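Side-chain contact in Xcc_ctr_pt (Xanthomonas campestris pv. campestris, PDB 6NJW), which probably cleaves DNA as a Class 2 OLD family nuclease, its C-terminal region carrying the metal-binding Toprim domain: residues V150-L155 with N164-W169. Residues are numbered along the deposited sequence; the frame is centred on the assembly and turned at random.
Sequences VIREEL and NALQQW
L166 holds CG anti to its backbone N (chi1 -174°), which carries the isopropyl end out from helix 160-171 to I151 and R152 on helix 134-154. A chi2 of 47° then leaves CD2 nearly anti to CA, as the methyl extended toward I151. In I151 the branch CG2 is the one anti to the backbone N, while CG1 lies beside that N (chi1 -68°). This sets CG2 closest to L166, and the longer branch brings only its end near, with I151 CD1 4.2 Å from L166 CD1. The touching is done by methyl groups: CD2 of L166 lies 4.0 Å from CG2 of I151. The same CD2 lies 4.2 Å from I151 CB, so it rests against the branch point as well as the methyl. The two side chains cross at a slant. R152 adds its aliphatic part at the exposed margin, with CG 4.3 Å from L166 CD2. Beyond CG its chain turns away, so the guanidinium group does not touch the leucine.

The join is light and wholly apolar. It buries 116 Å² in all, and the helices stay well apart, with the CA atoms of I151 and L166 9.2 Å from each other. I151 and L166 are both buried, and other parts of the chain add to their cover. I151 also packs on F193 of helix 190-197 and on L158 in the connecting loop. L166 also touches Q148, whose side-chain amide is hydrogen-bonded to Q167 OE1.

This is plain hydrophobic packing in an antiparallel helical hairpin, where helix 134-154 and helix 160-171 fold back on each other within a helical region away from the magnesium site.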
loop_
_atom_site.group_PDB
_atom_site.type_symbol
_atom_site.label_atom_id
_atom_site.label_comp_id
_atom_site.label_asym_id
_atom_site.label_seq_id
_atom_site.Cartn_x
_atom_site.Cartn_y
_atom_site.Cartn_z
ATOM N N VAL A 150 13.063 10.148 -12.087
ATOM C CA VAL A 150 12.922 8.746 -12.477
ATOM C C VAL A 150 12.331 8.644 -13.879
ATOM O O VAL A 150 12.864 7.942 -14.746
ATOM C CB VAL A 150 12.071 7.972 -11.455
ATOM C CG1 VAL A 150 11.843 6.543 -11.942
ATOM C CG2 VAL A 150 12.757 7.966 -10.080
ATOM N N ILE A 151 11.223 9.343 -14.120
ATOM C CA ILE A 151 10.552 9.242 -15.416
ATOM C C ILE A 151 11.513 9.602 -16.544
ATOM O O ILE A 151 11.653 8.865 -17.525
ATOM C CB ILE A 151 9.295 10.126 -15.434
ATOM C CG1 ILE A 151 8.250 9.556 -14.474
ATOM C CG2 ILE A 151 8.722 10.238 -16.865
ATOM C CD1 ILE A 151 7.095 10.508 -14.180
ATOM N N ARG A 152 12.230 10.719 -16.394
ATOM C CA ARG A 152 13.137 11.168 -17.446
ATOM C C ARG A 152 14.330 10.236 -17.607
ATOM O O ARG A 152 14.859 10.097 -18.719
ATOM C CB ARG A 152 13.586 12.599 -17.159
ATOM C CG ARG A 152 12.499 13.604 -17.486
ATOM C CD ARG A 152 12.886 15.053 -17.176
ATOM N NE ARG A 152 14.319 15.318 -17.306
ATOM C CZ ARG A 152 15.010 15.284 -18.446
ATOM N NH1 ARG A 152 14.417 14.977 -19.592
ATOM N NH2 ARG A 152 16.314 15.546 -18.437
ATOM N N GLU A 153 14.752 9.563 -16.536
ATOM C CA GLU A 153 15.827 8.589 -16.688
ATOM C C GLU A 153 15.337 7.287 -17.308
ATOM O O GLU A 153 16.084 6.636 -18.047
ATOM C CB GLU A 153 16.492 8.292 -15.341
ATOM C CG GLU A 153 17.842 7.609 -15.511
ATOM C CD GLU A 153 18.475 7.179 -14.206
ATOM O OE1 GLU A 153 18.552 8.003 -13.261
ATOM O OE2 GLU A 153 18.906 6.007 -14.133
ATOM N N GLU A 154 14.101 6.888 -17.019
ATOM C CA GLU A 154 13.579 5.646 -17.577
ATOM C C GLU A 154 13.040 5.838 -18.988
ATOM O O GLU A 154 13.026 4.886 -19.778
ATOM C CB GLU A 154 12.475 5.096 -16.668
ATOM C CG GLU A 154 12.985 4.586 -15.334
ATOM C CD GLU A 154 13.874 3.374 -15.499
ATOM O OE1 GLU A 154 13.563 2.528 -16.364
ATOM O OE2 GLU A 154 14.881 3.272 -14.770
ATOM N N LEU A 155 12.593 7.056 -19.314
ATOM C CA LEU A 155 12.003 7.393 -20.608
ATOM C C LEU A 155 12.783 8.575 -21.176
ATOM O O LEU A 155 12.294 9.713 -21.169
ATOM C CB LEU A 155 10.519 7.729 -20.468
ATOM C CG LEU A 155 9.642 6.661 -19.805
ATOM C CD1 LEU A 155 8.179 7.128 -19.712
ATOM C CD2 LEU A 155 9.772 5.351 -20.553
ATOM N N ASN A 164 7.164 19.120 -21.054
ATOM C CA ASN A 164 6.594 20.371 -20.563
ATOM C C ASN A 164 5.447 20.116 -19.597
ATOM O O ASN A 164 5.324 20.801 -18.578
ATOM C CB ASN A 164 6.115 21.237 -21.731
ATOM C CG ASN A 164 7.258 21.818 -22.522
ATOM O OD1 ASN A 164 8.360 21.986 -22.002
ATOM N ND2 ASN A 164 7.010 22.122 -23.792
ATOM N N ALA A 165 4.581 19.150 -19.910
ATOM C CA ALA A 165 3.504 18.828 -18.983
ATOM C C ALA A 165 4.069 18.338 -17.658
ATOM O O ALA A 165 3.561 18.689 -16.588
ATOM C CB ALA A 165 2.569 17.783 -19.590
ATOM N N LEU A 166 5.141 17.545 -17.718
ATOM C CA LEU A 166 5.762 17.013 -16.512
ATOM C C LEU A 166 6.336 18.136 -15.658
ATOM O O LEU A 166 6.101 18.192 -14.444
ATOM C CB LEU A 166 6.859 16.016 -16.892
ATOM C CG LEU A 166 7.533 15.233 -15.758
ATOM C CD1 LEU A 166 6.501 14.652 -14.808
ATOM C CD2 LEU A 166 8.434 14.139 -16.304
ATOM N N GLN A 167 7.113 19.030 -16.281
ATOM C CA GLN A 167 7.636 20.190 -15.566
ATOM C C GLN A 167 6.503 21.012 -14.971
ATOM O O GLN A 167 6.623 21.550 -13.864
ATOM C CB GLN A 167 8.494 21.037 -16.508
ATOM C CG GLN A 167 9.281 22.146 -15.816
ATOM C CD GLN A 167 10.111 21.629 -14.662
ATOM O OE1 GLN A 167 11.039 20.844 -14.858
ATOM N NE2 GLN A 167 9.781 22.065 -13.446
ATOM N N GLN A 168 5.381 21.085 -15.679
ATOM C CA GLN A 168 4.234 21.853 -15.207
ATOM C C GLN A 168 3.587 21.206 -13.983
ATOM O O GLN A 168 3.165 21.909 -13.055
ATOM C CB GLN A 168 3.246 22.005 -16.362
ATOM C CG GLN A 168 1.834 22.389 -16.022
ATOM C CD GLN A 168 1.015 22.574 -17.285
ATOM O OE1 GLN A 168 1.558 22.540 -18.394
ATOM N NE2 GLN A 168 -0.296 22.758 -17.130
ATOM N N TRP A 169 3.500 19.873 -13.953
ATOM C CA TRP A 169 2.965 19.211 -12.764
ATOM C C TRP A 169 3.876 19.413 -11.564
ATOM O O TRP A 169 3.400 19.565 -10.434
ATOM C CB TRP A 169 2.788 17.714 -12.993
ATOM C CG TRP A 169 2.008 17.321 -14.188
ATOM C CD1 TRP A 169 0.998 18.017 -14.789
ATOM C CD2 TRP A 169 2.165 16.114 -14.926
ATOM N NE1 TRP A 169 0.518 17.309 -15.862
ATOM C CE2 TRP A 169 1.223 16.139 -15.972
ATOM C CE3 TRP A 169 3.022 15.014 -14.809
ATOM C CZ2 TRP A 169 1.116 15.106 -16.902
ATOM C CZ3 TRP A 169 2.909 13.985 -15.724
ATOM C CH2 TRP A 169 1.967 14.038 -16.760
#